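Local coordinates for thiol peroxidase (Mycobacterium tuberculosis, PDB 1XVQ), which reduces hydrogen peroxide and organic hydroperoxides to water and alcohols with electrons from thioredoxin, and so probably protects the cell against oxidative stress, at residues S46-I51 / I132-A137; F27-G32 / D109-D114; V141-L146 / E157-A162. All blocks are in the same frame, centred on the assembly; numbering follows the deposited sequence.

In the fold
From the N terminus, residues 27-32 come first and 46-51 next; the chain then runs past Cys-60, the predicted active-site cysteine, before 109-114 returns to 27-32 and 132-137 returns to 46-51. Interactions 1 and 2 therefore cross, closing loops of 80 and 76 residues. Interaction 3, between 141-146 and 157-162, follows in series and closes only a short connection. Interaction 1 pairs two inner strands of the mixed sheet. Interaction 2 fastens an early strand to a short helix whose Phe-111 reaches Leu-49 and Ile-51 of that sheet, while interaction 3 lays the C-terminal helix against the strand next to 131-135, on the opposite side of the chain's centre from interaction 2.

Interaction 1 of 3, residues S46-I51 / I132-A137; sequences SVLLNI and IVVIGA
The peptide planes of the two strands meet at their edges, through the N-H and C=O groups of Val-47, Leu-49, Val-133 and Ile-135, with side chains above and below. Val-47 and Ile-135 form one hydrogen-bonded pair, with Val-47 N to Ile-135 O at 2.9 Å and Ile-135 N to Val-47 O at 2.8 Å. Leu-49 and Val-133 form the next, and the strand axes run antiparallel at 168°. Between these pairs the CA of Val-134 comes 3.5 Å from Val-47 O, a long and bent CA-H...O contact that weakly supplements the ladder.

On the face carrying Val-47, Leu-49, Val-133 and Ile-135, Leu-49 lies alongside Val-133 with both side chains pointing the same way. The CG of Leu-49 sits anti to its carbonyl carbon (chi1 -57°), and from there CD1 reaches Val-133 CB at 3.9 Å and Ile-135 CD1 at 4.0 Å. Ile-51 CD1 extends this oily layer to Val-133 CG2, 4.2 Å away. The beta-branched residues suit an extended backbone.

The other face carries Leu-48, Asn-50, Ile-132 and Val-134. Here one methyl, Leu-48 CD1, serves two neighbours across the strand: Ile-132 CG2 at 3.7 Å and Val-134 CG2 at 4.1 Å. Helix 62-73 packs on this layer through Phe-67 and Ala-71, and helix 156-165 through Ala-159 and Leu-163. Apolar residues suit most positions, because these helices cover one face and Phe-42 and Tyr-115 touch the other; Asn-50, beside Ile-132, is the polar exception. Such an antiparallel pair within a mixed sheet, with strand 77-78 parallel to 47-51 on its far edge, is the central strand pair of the thioredoxin-fold sheet, as in peroxiredoxins.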
ATOM      1  N   SER A  46       3.363 -14.510   1.822  1.00 15.16           N
ATOM      2  CA  SER A  46       3.088 -13.310   2.611  1.00 17.07           C
ATOM      3  C   SER A  46       3.227 -12.136   1.656  1.00 14.51           C
ATOM      4  O   SER A  46       4.045 -12.150   0.723  1.00 14.18           O
ATOM      5  CB  SER A  46       4.065 -13.185   3.784  1.00 15.78           C
ATOM      6  OG  SER A  46       5.411 -13.243   3.334  1.00 26.28           O
ATOM      7  N   VAL A  47       2.405 -11.114   1.863  1.00 13.50           N
ATOM      8  CA  VAL A  47       2.414  -9.959   0.992  1.00 12.01           C
ATOM      9  C   VAL A  47       2.416  -8.674   1.788  1.00 13.54           C
ATOM     10  O   VAL A  47       1.656  -8.522   2.748  1.00 14.56           O
ATOM     11  CB  VAL A  47       1.154  -9.936   0.081  1.00  9.37           C
ATOM     12  CG1 VAL A  47       1.171  -8.711  -0.833  1.00 11.36           C
ATOM     13  CG2 VAL A  47       1.115 -11.195  -0.775  1.00 15.76           C
ATOM     14  N   LEU A  48       3.287  -7.763   1.384  1.00 11.50           N
ATOM     15  CA  LEU A  48       3.352  -6.445   2.008  1.00 12.35           C
ATOM     16  C   LEU A  48       2.767  -5.457   0.999  1.00 10.44           C
ATOM     17  O   LEU A  48       3.313  -5.301  -0.093  1.00 11.43           O
ATOM     18  CB  LEU A  48       4.810  -6.032   2.312  1.00 14.05           C
ATOM     19  CG  LEU A  48       4.982  -4.506   2.539  1.00 17.96           C
ATOM     20  CD1 LEU A  48       4.179  -4.128   3.760  1.00 19.54           C
ATOM     21  CD2 LEU A  48       6.472  -4.113   2.710  1.00 22.58           C
ATOM     22  N   LEU A  49       1.630  -4.832   1.337  1.00 10.31           N
ATOM     23  CA  LEU A  49       1.051  -3.801   0.481  1.00  8.74           C
ATOM     24  C   LEU A  49       1.565  -2.492   1.079  1.00  8.21           C
ATOM     25  O   LEU A  49       1.159  -2.096   2.183  1.00  9.09           O
ATOM     26  CB  LEU A  49      -0.482  -3.811   0.544  1.00  9.23           C
ATOM     27  CG  LEU A  49      -1.127  -5.140   0.167  1.00 12.06           C
ATOM     28  CD1 LEU A  49      -2.645  -5.051   0.448  1.00 11.57           C
ATOM     29  CD2 LEU A  49      -0.840  -5.434  -1.311  1.00 10.36           C
ATOM     30  N   ASN A  50       2.457  -1.835   0.341  1.00 10.08           N
ATOM     31  CA  ASN A  50       3.095  -0.592   0.785  1.00 10.33           C
ATOM     32  C   ASN A  50       2.362   0.412  -0.075  1.00  9.18           C
ATOM     33  O   ASN A  50       2.599   0.537  -1.261  1.00 10.92           O
ATOM     34  CB  ASN A  50       4.584  -0.670   0.437  1.00 10.86           C
ATOM     35  CG  ASN A  50       5.454   0.167   1.329  1.00 15.01           C
ATOM     36  OD1 ASN A  50       6.685   0.134   1.191  1.00 18.75           O
ATOM     37  ND2 ASN A  50       4.858   0.912   2.247  1.00 10.56           N
ATOM     38  N   ILE A  51       1.451   1.118   0.562  1.00  8.54           N
ATOM     39  CA  ILE A  51       0.544   2.024  -0.135  1.00  7.30           C
ATOM     40  C   ILE A  51       0.915   3.483  -0.048  1.00  8.23           C
ATOM     41  O   ILE A  51       1.147   4.005   1.058  1.00  9.95           O
ATOM     42  CB  ILE A  51      -0.847   1.822   0.436  1.00  6.81           C
ATOM     43  CG1 ILE A  51      -1.188   0.324   0.386  1.00  7.71           C
ATOM     44  CG2 ILE A  51      -1.900   2.660  -0.382  1.00  7.09           C
ATOM     45  CD1 ILE A  51      -2.368  -0.062   1.320  1.00  9.10           C
ATOM     46  N   ILE A 132       0.085   0.772   5.373  1.00 10.09           N
ATOM     47  CA  ILE A 132       0.743  -0.513   5.243  1.00 10.22           C
ATOM     48  C   ILE A 132      -0.238  -1.605   5.614  1.00  9.71           C
ATOM     49  O   ILE A 132      -0.920  -1.529   6.635  1.00 10.35           O
ATOM     50  CB  ILE A 132       2.007  -0.612   6.157  1.00 12.00           C
ATOM     51  CG1 ILE A 132       3.161   0.204   5.523  1.00 14.00           C
ATOM     52  CG2 ILE A 132       2.434  -2.064   6.315  1.00 13.17           C
ATOM     53  CD1 ILE A 132       4.440   0.306   6.388  1.00 26.00           C
ATOM     54  N   VAL A 133      -0.341  -2.616   4.756  1.00 10.64           N
ATOM     55  CA  VAL A 133      -1.181  -3.756   5.079  1.00  8.48           C
ATOM     56  C   VAL A 133      -0.335  -4.985   4.831  1.00  8.57           C
ATOM     57  O   VAL A 133       0.238  -5.125   3.768  1.00 11.45           O
ATOM     58  CB  VAL A 133      -2.452  -3.828   4.194  1.00 11.49           C
ATOM     59  CG1 VAL A 133      -3.184  -5.165   4.438  1.00 12.59           C
ATOM     60  CG2 VAL A 133      -3.362  -2.657   4.517  1.00 11.64           C
ATOM     61  N   VAL A 134      -0.254  -5.857   5.832  1.00 10.63           N
ATOM     62  CA  VAL A 134       0.495  -7.103   5.694  1.00 10.13           C
ATOM     63  C   VAL A 134      -0.493  -8.246   5.646  1.00 10.59           C
ATOM     64  O   VAL A 134      -1.396  -8.353   6.491  1.00  9.80           O
ATOM     65  CB  VAL A 134       1.480  -7.338   6.870  1.00 11.55           C
ATOM     66  CG1 VAL A 134       2.158  -8.732   6.723  1.00 14.60           C
ATOM     67  CG2 VAL A 134       2.537  -6.232   6.876  1.00 13.73           C
ATOM     68  N   ILE A 135      -0.358  -9.064   4.604  1.00 10.07           N
ATOM     69  CA  ILE A 135      -1.213 -10.241   4.429  1.00 10.49           C
ATOM     70  C   ILE A 135      -0.345 -11.466   4.715  1.00 11.93           C
ATOM     71  O   ILE A 135       0.715 -11.629   4.113  1.00 13.05           O
ATOM     72  CB  ILE A 135      -1.770 -10.329   3.002  1.00  9.96           C
ATOM     73  CG1 ILE A 135      -2.543  -9.050   2.673  1.00 11.76           C
ATOM     74  CG2 ILE A 135      -2.720 -11.555   2.893  1.00  9.14           C
ATOM     75  CD1 ILE A 135      -2.945  -8.930   1.199  1.00 17.95           C
ATOM     76  N   GLY A 136      -0.782 -12.285   5.665  1.00 13.05           N
ATOM     77  CA  GLY A 136      -0.021 -13.471   6.021  1.00 15.83           C
ATOM     78  C   GLY A 136      -0.071 -14.518   4.925  1.00 15.96           C
ATOM     79  O   GLY A 136      -0.935 -14.459   4.046  1.00 12.86           O
ATOM     80  N   ALA A 137       0.852 -15.479   4.963  1.00 17.39           N
ATOM     81  CA  ALA A 137       0.872 -16.536   3.945  1.00 16.93           C
ATOM     82  C   ALA A 137      -0.439 -17.290   3.958  1.00 19.95           C
ATOM     83  O   ALA A 137      -0.816 -17.912   2.958  1.00 22.35           O
ATOM     84  CB  ALA A 137       2.030 -17.505   4.216  1.00 17.99           C
TER

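Interaction 2 of 3, residues F27-G32 / D109-D114; sequences FTLTGG and DSFGED
Thr-28 and Leu-29 run past the turn that opens helix 111-114, their backbones 6.3 Å apart between Leu-29 CA and Asp-109 CA, and no direct hydrogen bond joins the two segments. The turn is an Asx turn: Asp-109 OD2 accepts from Phe-111 N at 2.8 Å, the N-H coming from above the carboxylate plane, 38° out of it. Asp suits this place because its short side chain, with CG between the backbone N and the carbonyl carbon (chi1 68°), can fold back onto the backbone two residues on. Ser-110, at the N-cap, instead gives its hydroxyl to Asp-114 OD2.

Thr-28 O stands over one face of the carboxylate, 3.1 Å from Asp-109 CG, while Phe-111 N comes from the other face; an acceptor so placed may somewhat raise the cost of the negative charge. Beside the carboxylate the contact turns apolar. Leu-29 CD2 touches both the carboxylate, at OD1, and Phe-111 CB, 3.6 Å away. Phe-27 brings its CB to the edge of the Phe-111 ring, in the ring plane, at 3.9 Å from CD2. Phe-111 itself stacks on Tyr-115 and reaches Leu-49 and Ile-51 of the central sheet, a task that suits a large flat side chain. A water bridges the segments, donating to Asp-109 OD1 at 2.6 Å and lying 2.8 Å from Thr-30 OG1.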
ATOM      1  N   PHE A  27      -8.184  -8.518  -4.620  1.00 10.17           N
ATOM      2  CA  PHE A  27      -7.900  -7.326  -5.423  1.00 14.35           C
ATOM      3  C   PHE A  27      -7.428  -7.711  -6.807  1.00 16.57           C
ATOM      4  O   PHE A  27      -6.937  -8.827  -7.030  1.00 16.00           O
ATOM      5  CB  PHE A  27      -6.865  -6.403  -4.746  1.00 11.23           C
ATOM      6  CG  PHE A  27      -5.561  -7.071  -4.438  1.00 13.53           C
ATOM      7  CD1 PHE A  27      -4.622  -7.302  -5.437  1.00 13.42           C
ATOM      8  CD2 PHE A  27      -5.264  -7.455  -3.136  1.00 13.55           C
ATOM      9  CE1 PHE A  27      -3.394  -7.906  -5.148  1.00 13.13           C
ATOM     10  CE2 PHE A  27      -4.042  -8.054  -2.838  1.00 14.14           C
ATOM     11  CZ  PHE A  27      -3.109  -8.282  -3.830  1.00 15.97           C
ATOM     12  N   THR A  28      -7.602  -6.777  -7.732  1.00 17.15           N
ATOM     13  CA  THR A  28      -7.186  -6.945  -9.111  1.00 16.37           C
ATOM     14  C   THR A  28      -6.551  -5.631  -9.557  1.00 13.86           C
ATOM     15  O   THR A  28      -7.198  -4.783 -10.183  1.00 16.16           O
ATOM     16  CB  THR A  28      -8.399  -7.262 -10.020  1.00 20.48           C
ATOM     17  OG1 THR A  28      -9.362  -6.210  -9.893  1.00 21.24           O
ATOM     18  CG2 THR A  28      -9.060  -8.578  -9.610  1.00 16.89           C
ATOM     19  N   LEU A  29      -5.281  -5.466  -9.229  1.00 13.28           N
ATOM     20  CA  LEU A  29      -4.536  -4.251  -9.565  1.00 11.15           C
ATOM     21  C   LEU A  29      -4.011  -4.357 -10.991  1.00 12.11           C
ATOM     22  O   LEU A  29      -4.206  -5.381 -11.641  1.00 15.50           O
ATOM     23  CB  LEU A  29      -3.375  -4.080  -8.570  1.00  9.76           C
ATOM     24  CG  LEU A  29      -3.860  -3.759  -7.145  1.00  9.87           C
ATOM     25  CD1 LEU A  29      -2.734  -4.013  -6.139  1.00 11.17           C
ATOM     26  CD2 LEU A  29      -4.329  -2.309  -7.070  1.00  8.92           C
ATOM     27  N   THR A  30      -3.391  -3.294 -11.486  1.00 12.82           N
ATOM     28  CA  THR A  30      -2.847  -3.299 -12.846  1.00 14.28           C
ATOM     29  C   THR A  30      -1.338  -3.199 -12.796  1.00 15.98           C
ATOM     30  O   THR A  30      -0.772  -2.357 -12.089  1.00 16.06           O
ATOM     31  CB  THR A  30      -3.413  -2.121 -13.681  1.00 10.83           C
ATOM     32  OG1 THR A  30      -4.830  -2.239 -13.744  1.00  9.75           O
ATOM     33  CG2 THR A  30      -2.861  -2.153 -15.114  1.00 12.65           C
ATOM     34  N   GLY A  31      -0.687  -4.074 -13.555  1.00 17.36           N
ATOM     35  CA  GLY A  31       0.763  -4.108 -13.592  1.00 20.04           C
ATOM     36  C   GLY A  31       1.393  -3.273 -14.683  1.00 20.49           C
ATOM     37  O   GLY A  31       0.689  -2.652 -15.496  1.00 18.98           O
ATOM     38  N   GLY A  32       2.725  -3.265 -14.688  1.00 20.74           N
ATOM     39  CA  GLY A  32       3.492  -2.491 -15.652  1.00 24.03           C
ATOM     40  C   GLY A  32       3.228  -2.836 -17.109  1.00 22.62           C
ATOM     41  O   GLY A  32       3.463  -2.015 -17.989  1.00 23.72           O
ATOM     42  N   ASP A 109      -9.315  -0.025 -10.653  1.00  8.85           N
ATOM     43  CA  ASP A 109      -9.935  -1.072  -9.876  1.00  9.01           C
ATOM     44  C   ASP A 109     -10.319  -0.491  -8.529  1.00 11.05           C
ATOM     45  O   ASP A 109      -9.980   0.666  -8.204  1.00 10.91           O
ATOM     46  CB  ASP A 109      -9.012  -2.298  -9.725  1.00  9.15           C
ATOM     47  CG  ASP A 109      -7.813  -2.012  -8.864  1.00 11.27           C
ATOM     48  OD1 ASP A 109      -6.793  -1.523  -9.385  1.00 11.91           O
ATOM     49  OD2 ASP A 109      -7.921  -2.269  -7.653  1.00 11.41           O
ATOM     50  N   SER A 110     -11.029  -1.305  -7.754  1.00 10.08           N
ATOM     51  CA  SER A 110     -11.579  -0.891  -6.471  1.00 11.07           C
ATOM     52  C   SER A 110     -10.710  -1.033  -5.235  1.00  7.82           C
ATOM     53  O   SER A 110     -11.180  -0.806  -4.125  1.00 10.65           O
ATOM     54  CB  SER A 110     -12.905  -1.647  -6.260  1.00  9.90           C
ATOM     55  OG  SER A 110     -12.645  -3.041  -6.193  1.00 14.05           O
ATOM     56  N   PHE A 111      -9.425  -1.321  -5.426  1.00  6.57           N
ATOM     57  CA  PHE A 111      -8.511  -1.496  -4.292  1.00  7.66           C
ATOM     58  C   PHE A 111      -8.636  -0.413  -3.209  1.00  9.45           C
ATOM     59  O   PHE A 111      -8.766  -0.729  -2.032  1.00  9.65           O
ATOM     60  CB  PHE A 111      -7.051  -1.543  -4.783  1.00  7.18           C
ATOM     61  CG  PHE A 111      -6.043  -1.700  -3.664  1.00  9.39           C
ATOM     62  CD1 PHE A 111      -5.535  -0.575  -2.983  1.00  9.49           C
ATOM     63  CD2 PHE A 111      -5.633  -2.960  -3.263  1.00 11.86           C
ATOM     64  CE1 PHE A 111      -4.635  -0.709  -1.919  1.00  8.96           C
ATOM     65  CE2 PHE A 111      -4.727  -3.120  -2.193  1.00 12.60           C
ATOM     66  CZ  PHE A 111      -4.223  -1.989  -1.514  1.00 13.92           C
ATOM     67  N   GLY A 112      -8.599   0.859  -3.595  1.00  8.48           N
ATOM     68  CA  GLY A 112      -8.676   1.930  -2.599  1.00 10.13           C
ATOM     69  C   GLY A 112      -9.917   1.930  -1.718  1.00 11.17           C
ATOM     70  O   GLY A 112      -9.830   2.232  -0.529  1.00  9.87           O
ATOM     71  N   GLU A 113     -11.066   1.569  -2.293  1.00  9.38           N
ATOM     72  CA  GLU A 113     -12.313   1.526  -1.526  1.00 12.04           C
ATOM     73  C   GLU A 113     -12.429   0.236  -0.723  1.00 11.78           C
ATOM     74  O   GLU A 113     -12.877   0.248   0.439  1.00 12.60           O
ATOM     75  CB  GLU A 113     -13.510   1.667  -2.476  1.00 17.26           C
ATOM     76  CG  GLU A 113     -13.547   3.037  -3.213  1.00 17.64           C
ATOM     77  CD  GLU A 113     -12.398   3.282  -4.200  1.00 15.01           C
ATOM     78  OE1 GLU A 113     -11.815   4.399  -4.167  1.00 18.10           O
ATOM     79  OE2 GLU A 113     -12.073   2.399  -5.026  1.00 13.21           O
ATOM     80  N   ASP A 114     -12.011  -0.871  -1.333  1.00 12.07           N
ATOM     81  CA  ASP A 114     -12.064  -2.172  -0.665  1.00 12.17           C
ATOM     82  C   ASP A 114     -11.134  -2.231   0.531  1.00 15.38           C
ATOM     83  O   ASP A 114     -11.447  -2.920   1.514  1.00 14.77           O
ATOM     84  CB  ASP A 114     -11.726  -3.302  -1.628  1.00  9.90           C
ATOM     85  CG  ASP A 114     -12.682  -3.367  -2.798  1.00 13.69           C
ATOM     86  OD1 ASP A 114     -13.827  -2.853  -2.678  1.00 14.60           O
ATOM     87  OD2 ASP A 114     -12.283  -3.934  -3.830  1.00 14.66           O
TER
HETATM   88  O   HOH W   1      -5.991  -0.719 -11.746  1.00  8.52           O

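Interaction 3 of 3, residues V141-L146 / E157-A162; sequences VAYTEL and EAALAA
Tyr-143 lays one face of its ring against the alanines of residues 157-162 in helix 156-165, a helix-on-sheet contact at the C-terminal end of the thioredoxin fold. Strand and helix axes are almost antiparallel, at 175°, and come within 8.2 Å, an approach consistent with the small alanines facing the strand. The strand carries a classic beta bulge here, with Ala-142 and Tyr-143 both facing Val-134 of the neighbouring strand. The extra residue sets both CB atoms toward the helix, so that both residues turn to it, though Ala-142 touches it mainly through its carbonyl oxygen.

The ring is met in steps along the helix. Its CG stands anti to the backbone N (chi1 169°), which sends the ring along the helix surface toward Ala-158. Over the face, Ala-159 offers its CA-H in a CH-pi contact, 4.0 Å from the ring centroid and 16° off the normal. The methyl of Ala-159 touches the CD1-CE1 side of the ring, and Ala-158 lies over the CE2 side, with CB 3.7 Å from the hydroxyl oxygen OH. Alanine is the fitting residue at each of these positions, since a flat ring can rest directly on the helix backbone.

Asn-155 ties the two parts together beyond the ring, its N donating to Glu-145 OE1 and its OD1 accepting from Ala-158 N. Back at the bulge the packing is tightest: the methyl of Ala-162 comes in obliquely at the CB end of the tyrosine, its CB only 3.3 Å from Tyr-143 CB and 4.1 Å from Ala-142 O.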
ATOM      1  N   VAL A 141      -5.366 -10.954   7.001  1.00 12.00           N
ATOM      2  CA  VAL A 141      -4.679  -9.703   7.259  1.00 12.12           C
ATOM      3  C   VAL A 141      -3.915  -9.897   8.562  1.00 12.34           C
ATOM      4  O   VAL A 141      -4.485 -10.298   9.555  1.00 12.70           O
ATOM      5  CB  VAL A 141      -5.699  -8.557   7.397  1.00 11.99           C
ATOM      6  CG1 VAL A 141      -5.005  -7.274   7.852  1.00  7.56           C
ATOM      7  CG2 VAL A 141      -6.363  -8.297   6.015  1.00 11.79           C
ATOM      8  N   ALA A 142      -2.613  -9.641   8.544  1.00 11.64           N
ATOM      9  CA  ALA A 142      -1.810  -9.816   9.756  1.00 13.12           C
ATOM     10  C   ALA A 142      -1.516  -8.514  10.501  1.00 15.23           C
ATOM     11  O   ALA A 142      -1.213  -8.522  11.714  1.00 14.63           O
ATOM     12  CB  ALA A 142      -0.489 -10.484   9.395  1.00 11.45           C
ATOM     13  N   TYR A 143      -1.585  -7.397   9.783  1.00 13.83           N
ATOM     14  CA  TYR A 143      -1.257  -6.108  10.388  1.00 12.50           C
ATOM     15  C   TYR A 143      -1.676  -4.966   9.484  1.00 11.13           C
ATOM     16  O   TYR A 143      -1.574  -5.076   8.269  1.00 10.69           O
ATOM     17  CB  TYR A 143       0.261  -6.021  10.606  1.00 13.59           C
ATOM     18  CG  TYR A 143       0.782  -4.638  10.984  1.00 12.89           C
ATOM     19  CD1 TYR A 143       1.106  -3.697  10.009  1.00 13.34           C
ATOM     20  CD2 TYR A 143       0.949  -4.287  12.328  1.00 18.74           C
ATOM     21  CE1 TYR A 143       1.588  -2.439  10.359  1.00 20.02           C
ATOM     22  CE2 TYR A 143       1.427  -3.039  12.692  1.00 17.16           C
ATOM     23  CZ  TYR A 143       1.743  -2.124  11.706  1.00 17.61           C
ATOM     24  OH  TYR A 143       2.207  -0.884  12.074  1.00 18.57           O
ATOM     25  N   THR A 144      -2.148  -3.869  10.086  1.00 11.24           N
ATOM     26  CA  THR A 144      -2.490  -2.704   9.303  1.00 10.03           C
ATOM     27  C   THR A 144      -2.075  -1.427  10.024  1.00 10.22           C
ATOM     28  O   THR A 144      -1.955  -1.391  11.246  1.00 10.85           O
ATOM     29  CB  THR A 144      -4.019  -2.557   9.031  1.00 10.42           C
ATOM     30  OG1 THR A 144      -4.717  -2.308  10.268  1.00 14.35           O
ATOM     31  CG2 THR A 144      -4.570  -3.780   8.378  1.00  9.94           C
ATOM     32  N   GLU A 145      -1.778  -0.412   9.230  1.00 11.13           N
ATOM     33  CA  GLU A 145      -1.504   0.911   9.773  1.00 10.86           C
ATOM     34  C   GLU A 145      -1.896   1.929   8.736  1.00 12.28           C
ATOM     35  O   GLU A 145      -1.347   1.944   7.636  1.00 11.37           O
ATOM     36  CB  GLU A 145      -0.027   1.167  10.120  1.00 13.84           C
ATOM     37  CG  GLU A 145       0.094   2.585  10.747  1.00 16.94           C
ATOM     38  CD  GLU A 145       1.498   3.132  10.853  1.00 21.37           C
ATOM     39  OE1 GLU A 145       2.437   2.551  10.268  1.00 19.22           O
ATOM     40  OE2 GLU A 145       1.656   4.184  11.524  1.00 24.66           O
ATOM     41  N   LEU A 146      -2.862   2.774   9.076  1.00 12.91           N
ATOM     42  CA  LEU A 146      -3.235   3.864   8.176  1.00 13.85           C
ATOM     43  C   LEU A 146      -2.571   5.026   8.891  1.00 16.62           C
ATOM     44  O   LEU A 146      -3.005   5.383   9.995  1.00 17.59           O
ATOM     45  CB  LEU A 146      -4.753   4.078   8.169  1.00 17.16           C
ATOM     46  CG  LEU A 146      -5.169   5.445   7.583  1.00 21.39           C
ATOM     47  CD1 LEU A 146      -4.816   5.504   6.102  1.00 15.83           C
ATOM     48  CD2 LEU A 146      -6.673   5.663   7.784  1.00 23.05           C
ATOM     49  N   GLU A 157       8.885  -0.850  12.106  1.00 20.04           N
ATOM     50  CA  GLU A 157       9.287  -1.900  13.035  1.00 19.85           C
ATOM     51  C   GLU A 157       8.152  -2.862  13.348  1.00 18.69           C
ATOM     52  O   GLU A 157       8.341  -4.094  13.325  1.00 18.40           O
ATOM     53  CB  GLU A 157       9.814  -1.272  14.327  1.00 21.61           C
ATOM     54  CG  GLU A 157      10.393  -2.258  15.312  1.00 29.89           C
ATOM     55  CD  GLU A 157      10.990  -1.574  16.538  1.00 36.74           C
ATOM     56  OE1 GLU A 157      11.516  -2.289  17.415  1.00 39.33           O
ATOM     57  OE2 GLU A 157      10.939  -0.324  16.616  1.00 40.22           O
ATOM     58  N   ALA A 158       6.976  -2.309  13.645  1.00 17.44           N
ATOM     59  CA  ALA A 158       5.809  -3.137  13.970  1.00 18.53           C
ATOM     60  C   ALA A 158       5.373  -3.962  12.765  1.00 15.08           C
ATOM     61  O   ALA A 158       5.007  -5.119  12.910  1.00 17.61           O
ATOM     62  CB  ALA A 158       4.664  -2.268  14.436  1.00 17.71           C
ATOM     63  N   ALA A 159       5.409  -3.364  11.577  1.00 16.95           N
ATOM     64  CA  ALA A 159       5.026  -4.086  10.345  1.00 14.58           C
ATOM     65  C   ALA A 159       5.974  -5.264  10.116  1.00 13.81           C
ATOM     66  O   ALA A 159       5.551  -6.358   9.741  1.00 15.32           O
ATOM     67  CB  ALA A 159       5.068  -3.144   9.119  1.00 13.11           C
ATOM     68  N   LEU A 160       7.267  -5.041  10.361  1.00 14.67           N
ATOM     69  CA  LEU A 160       8.252  -6.109  10.183  1.00 14.87           C
ATOM     70  C   LEU A 160       8.039  -7.243  11.185  1.00 17.10           C
ATOM     71  O   LEU A 160       8.215  -8.413  10.840  1.00 17.28           O
ATOM     72  CB  LEU A 160       9.672  -5.535  10.270  1.00 18.56           C
ATOM     73  CG  LEU A 160      10.096  -4.669   9.064  1.00 21.71           C
ATOM     74  CD1 LEU A 160      11.500  -4.121   9.287  1.00 21.05           C
ATOM     75  CD2 LEU A 160      10.089  -5.502   7.779  1.00 21.23           C
ATOM     76  N   ALA A 161       7.646  -6.922  12.414  1.00 14.09           N
ATOM     77  CA  ALA A 161       7.391  -7.978  13.405  1.00 14.67           C
ATOM     78  C   ALA A 161       6.181  -8.789  12.966  1.00 15.90           C
ATOM     79  O   ALA A 161       6.133 -10.010  13.137  1.00 17.50           O
ATOM     80  CB  ALA A 161       7.138  -7.377  14.794  1.00 15.85           C
ATOM     81  N   ALA A 162       5.183  -8.116  12.402  1.00 15.43           N
ATOM     82  CA  ALA A 162       4.024  -8.848  11.928  1.00 15.62           C
ATOM     83  C   ALA A 162       4.417  -9.679  10.706  1.00 15.04           C
ATOM     84  O   ALA A 162       3.914 -10.782  10.528  1.00 17.23           O
ATOM     85  CB  ALA A 162       2.865  -7.886  11.585  1.00 13.95           C
TER